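Local coordinates for scarecrow-like protein 3 (PDB 6KPB) that probably acts as a nuclear transcription factor of the GRAS family in plant development and binds zinc finger proteins of the IDD group, at residues A160-E164 / P343-V347; L260-S266 / R330-L335; G432-L436 / S462-V466. One frame throughout, in Å; residues are numbered along the deposited sequence.

Interaction 1 (A160-E164 / P343-V347); sequences AMEGE and PKVMV
A160 and K344 mark the closest approach of the two backbones, with their CA atoms 6.5 Å apart where the end of helix 145-160 meets the entry to strand 345-351. At M161 the chain leaves helical geometry and folds into a type II beta turn, M161 to E164, closed by the bond from E164 N to M161 O at 3.3 Å. G163 sits third in this turn with a positive phi of 85°, as glycine commonly does in type II turns. The turn places E164 where its side chain and A160 O can both meet K344 NZ, and K344 reaches across to it from the strand side.

The lysine chain is extended beyond CG and approaches E164 from the opposite direction. Its NZ makes a salt bridge with E164 OE2, modelled at 2.5 Å; this is shorter than expected, and the exact length is doubtful. The glutamate folds to meet it: a bend at chi2 (-74°) directs the carboxylate toward K344 NZ. NZ also gives a weak bond to A160 O at 3.3 Å, so the ammonium joins the carbonyl of the helix end to the acid. K344 CD also passes M161 SD at 4.3 Å, a loose contact. Deeper in, A160 CB meets V345 CG1 at 3.8 Å, a small apolar contact continued by I157 of the same helix and A253 of the neighbouring strand. R190 hydrogen-bonds the carbonyl oxygens of M161 and E164.

Strand 345-351 runs parallel to strand 251-257, while the turn leads from helix 145-160 into strand 166-171. The contact thus joins a helix-to-strand connection to a nearby strand entry in the Rossmann-like alpha/beta core of the GRAS domain.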
ATOM      1  N   ALA A 160     -28.829 -33.427   7.728  1.00 85.52           N
ATOM      2  CA  ALA A 160     -27.957 -34.346   8.448  1.00 86.84           C
ATOM      3  C   ALA A 160     -28.204 -34.294   9.949  1.00 87.77           C
ATOM      4  O   ALA A 160     -27.959 -35.282  10.651  1.00 96.85           O
ATOM      5  CB  ALA A 160     -26.492 -34.034   8.145  1.00 70.29           C
ATOM      6  N   MET A 161     -28.690 -33.160  10.458  1.00 91.90           N
ATOM      7  CA  MET A 161     -28.902 -32.964  11.884  1.00 82.63           C
ATOM      8  C   MET A 161     -30.351 -33.192  12.301  1.00 88.34           C
ATOM      9  O   MET A 161     -30.773 -32.688  13.347  1.00 85.12           O
ATOM     10  CB  MET A 161     -28.452 -31.562  12.296  1.00 86.45           C
ATOM     11  CG  MET A 161     -26.971 -31.303  12.087  1.00 87.76           C
ATOM     12  SD  MET A 161     -25.957 -32.646  12.720  1.00 90.07           S
ATOM     13  CE  MET A 161     -24.318 -31.940  12.579  1.00100.14           C
ATOM     14  N   GLU A 162     -31.119 -33.932  11.505  1.00 92.40           N
ATOM     15  CA  GLU A 162     -32.478 -34.282  11.893  1.00101.09           C
ATOM     16  C   GLU A 162     -32.453 -35.153  13.142  1.00106.73           C
ATOM     17  O   GLU A 162     -31.807 -36.206  13.163  1.00 97.02           O
ATOM     18  CB  GLU A 162     -33.183 -35.014  10.751  1.00112.48           C
ATOM     19  CG  GLU A 162     -33.366 -34.192   9.486  1.00104.69           C
ATOM     20  CD  GLU A 162     -33.827 -35.036   8.310  1.00117.18           C
ATOM     21  OE1 GLU A 162     -33.549 -36.255   8.305  1.00123.61           O
ATOM     22  OE2 GLU A 162     -34.468 -34.481   7.393  1.00119.02           O
ATOM     23  N   GLY A 163     -33.150 -34.709  14.189  1.00116.32           N
ATOM     24  CA  GLY A 163     -33.249 -35.450  15.425  1.00113.71           C
ATOM     25  C   GLY A 163     -32.115 -35.228  16.404  1.00110.20           C
ATOM     26  O   GLY A 163     -32.253 -35.586  17.578  1.00106.84           O
ATOM     27  N   GLU A 164     -31.001 -34.649  15.962  1.00111.94           N
ATOM     28  CA  GLU A 164     -29.866 -34.435  16.850  1.00 99.41           C
ATOM     29  C   GLU A 164     -30.156 -33.297  17.818  1.00 97.48           C
ATOM     30  O   GLU A 164     -30.607 -32.221  17.412  1.00110.46           O
ATOM     31  CB  GLU A 164     -28.608 -34.130  16.039  1.00 99.63           C
ATOM     32  CG  GLU A 164     -28.150 -35.266  15.142  1.00109.05           C
ATOM     33  CD  GLU A 164     -27.500 -36.398  15.914  1.00108.05           C
ATOM     34  OE1 GLU A 164     -27.173 -36.201  17.103  1.00110.31           O
ATOM     35  OE2 GLU A 164     -27.314 -37.485  15.329  1.00117.46           O
ATOM     36  N   PRO A 343     -17.287 -36.609  11.043  1.00 90.30           N
ATOM     37  CA  PRO A 343     -18.379 -35.658  10.812  1.00 91.84           C
ATOM     38  C   PRO A 343     -19.576 -36.357  10.191  1.00 92.89           C
ATOM     39  O   PRO A 343     -19.434 -37.295   9.404  1.00 94.32           O
ATOM     40  CB  PRO A 343     -17.763 -34.637   9.851  1.00 92.88           C
ATOM     41  CG  PRO A 343     -16.740 -35.409   9.108  1.00 92.30           C
ATOM     42  CD  PRO A 343     -16.167 -36.371  10.117  1.00 83.08           C
ATOM     43  N   LYS A 344     -20.770 -35.891  10.560  1.00 90.58           N
ATOM     44  CA  LYS A 344     -21.977 -36.443   9.960  1.00 87.12           C
ATOM     45  C   LYS A 344     -22.154 -35.959   8.528  1.00 88.13           C
ATOM     46  O   LYS A 344     -22.770 -36.653   7.712  1.00 88.95           O
ATOM     47  CB  LYS A 344     -23.199 -36.086  10.806  1.00 91.70           C
ATOM     48  CG  LYS A 344     -24.092 -37.274  11.112  1.00 98.75           C
ATOM     49  CD  LYS A 344     -25.276 -36.874  11.968  1.00 96.34           C
ATOM     50  CE  LYS A 344     -26.306 -37.985  12.012  1.00101.51           C
ATOM     51  NZ  LYS A 344     -27.461 -37.635  12.880  1.00105.25           N
ATOM     52  N   VAL A 345     -21.619 -34.784   8.206  1.00 84.49           N
ATOM     53  CA  VAL A 345     -21.613 -34.285   6.836  1.00 79.79           C
ATOM     54  C   VAL A 345     -20.455 -33.307   6.686  1.00 85.43           C
ATOM     55  O   VAL A 345     -20.142 -32.545   7.606  1.00 83.98           O
ATOM     56  CB  VAL A 345     -22.963 -33.631   6.457  1.00 91.05           C
ATOM     57  CG1 VAL A 345     -23.184 -32.329   7.222  1.00 79.08           C
ATOM     58  CG2 VAL A 345     -23.040 -33.393   4.954  1.00 84.68           C
ATOM     59  N   MET A 346     -19.801 -33.355   5.529  1.00 84.51           N
ATOM     60  CA  MET A 346     -18.829 -32.348   5.133  1.00 83.15           C
ATOM     61  C   MET A 346     -19.304 -31.705   3.842  1.00 76.77           C
ATOM     62  O   MET A 346     -19.601 -32.407   2.869  1.00 82.93           O
ATOM     63  CB  MET A 346     -17.432 -32.945   4.941  1.00 89.91           C
ATOM     64  CG  MET A 346     -16.408 -31.930   4.450  1.00 84.80           C
ATOM     65  SD  MET A 346     -14.735 -32.589   4.335  1.00 89.62           S
ATOM     66  CE  MET A 346     -14.919 -33.770   3.001  1.00 93.69           C
ATOM     67  N   VAL A 347     -19.382 -30.380   3.834  1.00 75.35           N
ATOM     68  CA  VAL A 347     -19.828 -29.629   2.669  1.00 79.28           C
ATOM     69  C   VAL A 347     -18.639 -28.859   2.114  1.00 70.77           C
ATOM     70  O   VAL A 347     -17.931 -28.168   2.858  1.00 69.06           O
ATOM     71  CB  VAL A 347     -21.005 -28.699   3.013  1.00 81.19           C
ATOM     72  CG1 VAL A 347     -22.235 -29.527   3.358  1.00 84.64           C
ATOM     73  CG2 VAL A 347     -20.658 -27.787   4.172  1.00 90.24           C
TER

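Interaction 2 (L260-S266 / R330-L335); sequences LHTFLAS and RTDSFL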
ATOM      1  N   LEU A 260     -10.090 -26.029   0.462  1.00 95.96           N
ATOM      2  CA  LEU A 260      -9.439 -27.318   0.253  1.00 82.00           C
ATOM      3  C   LEU A 260      -8.276 -27.207  -0.727  1.00 91.08           C
ATOM      4  O   LEU A 260      -7.230 -27.833  -0.524  1.00 94.06           O
ATOM      5  CB  LEU A 260     -10.457 -28.347  -0.232  1.00 80.94           C
ATOM      6  CG  LEU A 260     -10.299 -29.748   0.357  1.00 96.19           C
ATOM      7  CD1 LEU A 260     -10.314 -29.678   1.876  1.00106.09           C
ATOM      8  CD2 LEU A 260     -11.396 -30.671  -0.148  1.00 99.75           C
ATOM      9  N   HIS A 261      -8.432 -26.408  -1.787  1.00 91.53           N
ATOM     10  CA  HIS A 261      -7.370 -26.279  -2.782  1.00 89.51           C
ATOM     11  C   HIS A 261      -6.099 -25.673  -2.199  1.00 89.89           C
ATOM     12  O   HIS A 261      -5.033 -25.793  -2.811  1.00 92.39           O
ATOM     13  CB  HIS A 261      -7.856 -25.441  -3.969  1.00 85.77           C
ATOM     14  CG  HIS A 261      -8.161 -24.015  -3.625  1.00 82.59           C
ATOM     15  ND1 HIS A 261      -9.446 -23.516  -3.592  1.00 84.50           N
ATOM     16  CD2 HIS A 261      -7.348 -22.979  -3.309  1.00 77.63           C
ATOM     17  CE1 HIS A 261      -9.411 -22.237  -3.264  1.00 78.15           C
ATOM     18  NE2 HIS A 261      -8.150 -21.887  -3.087  1.00 82.49           N
ATOM     19  N   THR A 262      -6.193 -25.026  -1.034  1.00 90.45           N
ATOM     20  CA  THR A 262      -5.012 -24.468  -0.383  1.00 92.21           C
ATOM     21  C   THR A 262      -3.968 -25.546  -0.104  1.00103.90           C
ATOM     22  O   THR A 262      -2.762 -25.301  -0.225  1.00113.07           O
ATOM     23  CB  THR A 262      -5.428 -23.765   0.912  1.00 90.46           C
ATOM     24  OG1 THR A 262      -5.995 -22.487   0.600  1.00104.02           O
ATOM     25  CG2 THR A 262      -4.249 -23.581   1.853  1.00102.02           C
ATOM     26  N   PHE A 263      -4.413 -26.752   0.242  1.00 95.97           N
ATOM     27  CA  PHE A 263      -3.500 -27.809   0.658  1.00 92.36           C
ATOM     28  C   PHE A 263      -2.765 -28.474  -0.498  1.00 92.62           C
ATOM     29  O   PHE A 263      -1.903 -29.323  -0.248  1.00 96.63           O
ATOM     30  CB  PHE A 263      -4.261 -28.870   1.455  1.00 86.87           C
ATOM     31  CG  PHE A 263      -4.778 -28.381   2.776  1.00 87.77           C
ATOM     32  CD1 PHE A 263      -6.016 -27.769   2.867  1.00 94.09           C
ATOM     33  CD2 PHE A 263      -4.025 -28.535   3.928  1.00 88.69           C
ATOM     34  CE1 PHE A 263      -6.494 -27.318   4.082  1.00100.38           C
ATOM     35  CE2 PHE A 263      -4.497 -28.087   5.146  1.00 89.65           C
ATOM     36  CZ  PHE A 263      -5.733 -27.479   5.224  1.00101.07           C
ATOM     37  N   LEU A 264      -3.073 -28.124  -1.747  1.00 89.39           N
ATOM     38  CA  LEU A 264      -2.369 -28.711  -2.881  1.00 91.42           C
ATOM     39  C   LEU A 264      -0.975 -28.127  -3.080  1.00 97.02           C
ATOM     40  O   LEU A 264      -0.247 -28.595  -3.963  1.00 97.91           O
ATOM     41  CB  LEU A 264      -3.182 -28.533  -4.168  1.00 91.53           C
ATOM     42  CG  LEU A 264      -4.541 -29.230  -4.269  1.00 96.26           C
ATOM     43  CD1 LEU A 264      -5.096 -29.113  -5.680  1.00 99.67           C
ATOM     44  CD2 LEU A 264      -4.441 -30.688  -3.861  1.00 96.61           C
ATOM     45  N   ALA A 265      -0.589 -27.130  -2.291  1.00104.74           N
ATOM     46  CA  ALA A 265       0.705 -26.487  -2.452  1.00114.02           C
ATOM     47  C   ALA A 265       1.819 -27.352  -1.868  1.00120.89           C
ATOM     48  O   ALA A 265       1.597 -28.198  -0.998  1.00121.50           O
ATOM     49  CB  ALA A 265       0.705 -25.109  -1.790  1.00112.52           C
ATOM     50  N   SER A 266       3.032 -27.125  -2.361  1.00135.50           N
ATOM     51  CA  SER A 266       4.200 -27.883  -1.923  1.00148.23           C
ATOM     52  C   SER A 266       4.600 -27.515  -0.498  1.00150.27           C
ATOM     53  O   SER A 266       5.755 -27.178  -0.235  1.00148.47           O
ATOM     54  CB  SER A 266       5.375 -27.650  -2.875  1.00149.04           C
ATOM     55  OG  SER A 266       5.013 -27.946  -4.213  1.00146.26           O
ATOM     56  N   ARG A 330      -0.529 -33.276   1.269  1.00133.36           N
ATOM     57  CA  ARG A 330      -1.046 -32.452   2.358  1.00120.56           C
ATOM     58  C   ARG A 330      -2.569 -32.473   2.386  1.00116.59           C
ATOM     59  O   ARG A 330      -3.176 -32.465   3.464  1.00114.70           O
ATOM     60  CB  ARG A 330      -0.528 -31.019   2.225  1.00112.01           C
ATOM     61  CG  ARG A 330       0.979 -30.923   2.058  1.00123.64           C
ATOM     62  CD  ARG A 330       1.460 -29.481   1.956  1.00127.94           C
ATOM     63  NE  ARG A 330       1.288 -28.740   3.203  1.00130.36           N
ATOM     64  CZ  ARG A 330       0.523 -27.661   3.337  1.00128.13           C
ATOM     65  NH1 ARG A 330      -0.141 -27.180   2.294  1.00116.55           N
ATOM     66  NH2 ARG A 330       0.429 -27.055   4.512  1.00133.50           N
ATOM     67  N   THR A 331      -3.202 -32.501   1.210  1.00107.43           N
ATOM     68  CA  THR A 331      -4.659 -32.573   1.155  1.00103.19           C
ATOM     69  C   THR A 331      -5.168 -33.900   1.703  1.00 98.56           C
ATOM     70  O   THR A 331      -6.168 -33.935   2.431  1.00101.22           O
ATOM     71  CB  THR A 331      -5.142 -32.372  -0.282  1.00107.73           C
ATOM     72  OG1 THR A 331      -4.792 -31.056  -0.727  1.00102.00           O
ATOM     73  CG2 THR A 331      -6.650 -32.544  -0.367  1.00108.46           C
ATOM     74  N   ASP A 332      -4.491 -34.999   1.365  1.00106.17           N
ATOM     75  CA  ASP A 332      -4.889 -36.308   1.873  1.00110.84           C
ATOM     76  C   ASP A 332      -4.863 -36.335   3.396  1.00106.25           C
ATOM     77  O   ASP A 332      -5.809 -36.807   4.037  1.00115.75           O
ATOM     78  CB  ASP A 332      -3.970 -37.393   1.307  1.00117.13           C
ATOM     79  CG  ASP A 332      -3.925 -37.390  -0.209  1.00130.73           C
ATOM     80  OD1 ASP A 332      -4.597 -36.537  -0.829  1.00128.13           O
ATOM     81  OD2 ASP A 332      -3.215 -38.243  -0.781  1.00134.24           O
ATOM     82  N   SER A 333      -3.782 -35.824   3.992  1.00107.13           N
ATOM     83  CA  SER A 333      -3.664 -35.835   5.447  1.00109.58           C
ATOM     84  C   SER A 333      -4.764 -35.008   6.098  1.00105.18           C
ATOM     85  O   SER A 333      -5.304 -35.391   7.142  1.00103.67           O
ATOM     86  CB  SER A 333      -2.287 -35.319   5.870  1.00107.98           C
ATOM     87  OG  SER A 333      -2.294 -33.908   6.012  1.00124.38           O
ATOM     88  N   PHE A 334      -5.115 -33.870   5.493  1.00 97.91           N
ATOM     89  CA  PHE A 334      -6.163 -33.031   6.066  1.00100.67           C
ATOM     90  C   PHE A 334      -7.529 -33.696   5.945  1.00103.39           C
ATOM     91  O   PHE A 334      -8.308 -33.705   6.906  1.00109.07           O
ATOM     92  CB  PHE A 334      -6.166 -31.658   5.396  1.00107.00           C
ATOM     93  CG  PHE A 334      -7.052 -30.655   6.079  1.00110.32           C
ATOM     94  CD1 PHE A 334      -6.789 -30.252   7.379  1.00114.42           C
ATOM     95  CD2 PHE A 334      -8.153 -30.124   5.429  1.00106.89           C
ATOM     96  CE1 PHE A 334      -7.602 -29.335   8.014  1.00110.00           C
ATOM     97  CE2 PHE A 334      -8.971 -29.205   6.059  1.00104.05           C
ATOM     98  CZ  PHE A 334      -8.695 -28.810   7.353  1.00103.72           C
ATOM     99  N   LEU A 335      -7.835 -34.263   4.776  1.00 96.74           N
ATOM    100  CA  LEU A 335      -9.111 -34.951   4.603  1.00 92.18           C
ATOM    101  C   LEU A 335      -9.205 -36.171   5.510  1.00 92.93           C
ATOM    102  O   LEU A 335     -10.275 -36.468   6.053  1.00 97.00           O
ATOM    103  CB  LEU A 335      -9.299 -35.351   3.140  1.00 84.64           C
ATOM    104  CG  LEU A 335      -9.514 -34.194   2.162  1.00 85.62           C
ATOM    105  CD1 LEU A 335      -9.549 -34.701   0.729  1.00 81.85           C
ATOM    106  CD2 LEU A 335     -10.796 -33.447   2.501  1.00 89.74           C
TER
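Aromatic stacking between F263 and F334 forms the centre of this contact, where the 3-10 segment 261-264 lies against the first turns of helix 330-340. The rings make an offset stack, centroids 4.2 Å apart and planes inclined by 16°. The overlap is uneven: F263 CZ lies over the centre of the F334 ring, whereas F334 CG sits toward the rim of the F263 ring. F334 CB adds a CH-pi contact over that same ring, 4.1 Å from its centroid. With CG anti to the nitrogen of its own residue (chi1 -170°), F334 presents its ring broadside to F263.

Aliphatic packing extends the patch. L260 CD1 approaches the F334 ring at its edge and meets L335 CD2 at 3.9 Å, the two leucine side chains crossing at about a right angle. W422 and I426 of helix 419-428 also pack on L260.

Polar groups meet the loop mainly through van der Waals contact. T331 OG1 lies 3.1 Å from F263 CB and 3.2 Å from L264 CD2, wedged between the two side chains. R330 runs along the loop backbone, its CB 3.3 Å from F263 O and its CD 3.2 Å from A265 O. A bend at chi3 (68°) brings the guanidinium back so that F263 CD2 lies over one of its faces, with T262 O near its plane. Within the helix, R330 O accepts from both F334 N and S333 OG, which approach from the same face of the carbonyl plane.

The union therefore rests on dispersion and shape, with the largely buried phenylalanine stack at its centre and the arginine along its more exposed margin. Carbonyl oxygens near R330 would be expected to favour its positive charge, a gentle electrostatic addition to a mostly apolar interface.

Interaction 3 (G432-L436 / S462-V466); sequences GNVPL and SGCAV
L436 N donates to G463 O at 3.0 Å, the hydrogen bond that joins these segments; it is fairly straight, with an angle of 163° at the hydrogen. The same carbonyl receives a CA-H...O contact from P435 CA at 3.4 Å. L436 then reaches along 462-466 and sets CD1 against A465 CB at 3.8 Å.

The close passage depends on G463. Its CA is 3.8 Å from that of P435, and a CB here would run into N433 OD1 and P435 CB; its positive phi (73°) also suits glycine. The N433 amide, its CG anti to the backbone nitrogen (chi1 177°), lies beside S462 O and C464 SG. OD1 as modelled faces S462 O without hydrogen bonding, so the position of ND2, 3.8 Å from C464 SG, is tentative.

Farther out, E460 OE1 accepts from G463 N, while L152 and M441, from helices 145-160 and 438-448, pack against both L436 and A465. W480 flanks N433.

Strands 431-434 and 464-469 both pair antiparallel with strand 472-482. The hairpin turn linking strands 456-461 and 464-469 therefore meets the residues that follow strand 431-434 within the antiparallel portion of the GRAS sheet, in the predicted SAW region.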
ATOM      1  N   GLY A 432     -18.212 -40.669   1.459  1.00 98.74           N
ATOM      2  CA  GLY A 432     -19.232 -41.029   0.485  1.00 91.21           C
ATOM      3  C   GLY A 432     -20.059 -39.803   0.137  1.00 99.86           C
ATOM      4  O   GLY A 432     -20.394 -39.003   1.014  1.00 97.55           O
ATOM      5  N   ASN A 433     -20.387 -39.666  -1.144  1.00 94.31           N
ATOM      6  CA  ASN A 433     -21.127 -38.497  -1.596  1.00 94.02           C
ATOM      7  C   ASN A 433     -22.566 -38.539  -1.103  1.00 94.36           C
ATOM      8  O   ASN A 433     -23.231 -39.577  -1.154  1.00 99.75           O
ATOM      9  CB  ASN A 433     -21.098 -38.398  -3.119  1.00 88.45           C
ATOM     10  CG  ASN A 433     -21.923 -37.236  -3.641  1.00 95.85           C
ATOM     11  OD1 ASN A 433     -22.898 -37.428  -4.366  1.00106.68           O
ATOM     12  ND2 ASN A 433     -21.542 -36.023  -3.261  1.00 92.14           N
ATOM     13  N   VAL A 434     -23.042 -37.399  -0.614  1.00 89.10           N
ATOM     14  CA  VAL A 434     -24.431 -37.224  -0.216  1.00 86.56           C
ATOM     15  C   VAL A 434     -25.071 -36.264  -1.217  1.00 87.56           C
ATOM     16  O   VAL A 434     -24.780 -35.058  -1.188  1.00 83.77           O
ATOM     17  CB  VAL A 434     -24.553 -36.699   1.220  1.00 90.13           C
ATOM     18  CG1 VAL A 434     -26.016 -36.612   1.637  1.00 84.13           C
ATOM     19  CG2 VAL A 434     -23.783 -37.592   2.173  1.00 93.67           C
ATOM     20  N   PRO A 435     -25.919 -36.747  -2.123  1.00 86.01           N
ATOM     21  CA  PRO A 435     -26.486 -35.864  -3.147  1.00 78.99           C
ATOM     22  C   PRO A 435     -27.281 -34.726  -2.525  1.00 81.31           C
ATOM     23  O   PRO A 435     -27.979 -34.902  -1.525  1.00 96.47           O
ATOM     24  CB  PRO A 435     -27.384 -36.800  -3.966  1.00 83.42           C
ATOM     25  CG  PRO A 435     -27.642 -37.975  -3.071  1.00 77.95           C
ATOM     26  CD  PRO A 435     -26.401 -38.131  -2.251  1.00 75.34           C
ATOM     27  N   LEU A 436     -27.146 -33.544  -3.117  1.00 81.31           N
ATOM     28  CA  LEU A 436     -27.883 -32.385  -2.646  1.00 76.00           C
ATOM     29  C   LEU A 436     -29.373 -32.564  -2.906  1.00 74.94           C
ATOM     30  O   LEU A 436     -29.785 -33.219  -3.868  1.00 76.87           O
ATOM     31  CB  LEU A 436     -27.372 -31.118  -3.329  1.00 73.03           C
ATOM     32  CG  LEU A 436     -25.902 -30.782  -3.063  1.00 76.89           C
ATOM     33  CD1 LEU A 436     -25.463 -29.557  -3.852  1.00 80.30           C
ATOM     34  CD2 LEU A 436     -25.668 -30.576  -1.575  1.00 69.38           C
ATOM     35  N   SER A 462     -23.781 -35.496 -10.692  1.00 92.87           N
ATOM     36  CA  SER A 462     -23.523 -36.593  -9.760  1.00 89.16           C
ATOM     37  C   SER A 462     -23.808 -36.178  -8.315  1.00 90.52           C
ATOM     38  O   SER A 462     -22.961 -36.305  -7.429  1.00 87.37           O
ATOM     39  CB  SER A 462     -22.088 -37.108  -9.911  1.00 95.17           C
ATOM     40  OG  SER A 462     -21.826 -37.510 -11.244  1.00108.23           O
ATOM     41  N   GLY A 463     -25.020 -35.677  -8.084  1.00 85.94           N
ATOM     42  CA  GLY A 463     -25.411 -35.242  -6.758  1.00 80.33           C
ATOM     43  C   GLY A 463     -24.786 -33.949  -6.287  1.00 84.36           C
ATOM     44  O   GLY A 463     -24.960 -33.586  -5.120  1.00 89.93           O
ATOM     45  N   CYS A 464     -24.067 -33.239  -7.153  1.00 72.82           N
ATOM     46  CA  CYS A 464     -23.405 -31.996  -6.793  1.00 78.61           C
ATOM     47  C   CYS A 464     -23.938 -30.857  -7.650  1.00 84.80           C
ATOM     48  O   CYS A 464     -24.579 -31.070  -8.683  1.00 81.57           O
ATOM     49  CB  CYS A 464     -21.885 -32.113  -6.956  1.00 81.72           C
ATOM     50  SG  CYS A 464     -21.172 -33.556  -6.133  1.00 87.89           S
ATOM     51  N   ALA A 465     -23.661 -29.635  -7.207  1.00 81.75           N
ATOM     52  CA  ALA A 465     -24.104 -28.429  -7.888  1.00 76.48           C
ATOM     53  C   ALA A 465     -22.911 -27.708  -8.496  1.00 83.38           C
ATOM     54  O   ALA A 465     -21.850 -27.609  -7.873  1.00 84.92           O
ATOM     55  CB  ALA A 465     -24.840 -27.495  -6.925  1.00 72.12           C
ATOM     56  N   VAL A 466     -23.090 -27.207  -9.715  1.00 85.47           N
ATOM     57  CA  VAL A 466     -22.066 -26.444 -10.419  1.00 84.77           C
ATOM     58  C   VAL A 466     -22.659 -25.091 -10.783  1.00 86.39           C
ATOM     59  O   VAL A 466     -23.611 -25.015 -11.570  1.00 84.76           O
ATOM     60  CB  VAL A 466     -21.563 -27.179 -11.671  1.00 85.25           C
ATOM     61  CG1 VAL A 466     -20.583 -26.304 -12.439  1.00 80.70           C
ATOM     62  CG2 VAL A 466     -20.918 -28.501 -11.284  1.00 82.52           C
TER

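In the fold
Interactions 1 and 2 touch through M346 CE and L335 CD2, 4.2 Å apart, although their centres lie about 23 Å from each other. Helix 330-340 leads directly into strand 345-351, and interaction 2 is nested in the chain loop closed by interaction 1. Interaction 3 follows both in sequence. Its centre is about 15 Å from that of interaction 1, and both reach the same mixed sheet: strand 345-351 pairs with 251-257 on one side and with 472-482 on the other, which in turn pairs with 431-434 and 464-469. Interactions 2 and 3 remain separate, their nearest atoms about 10 Å apart.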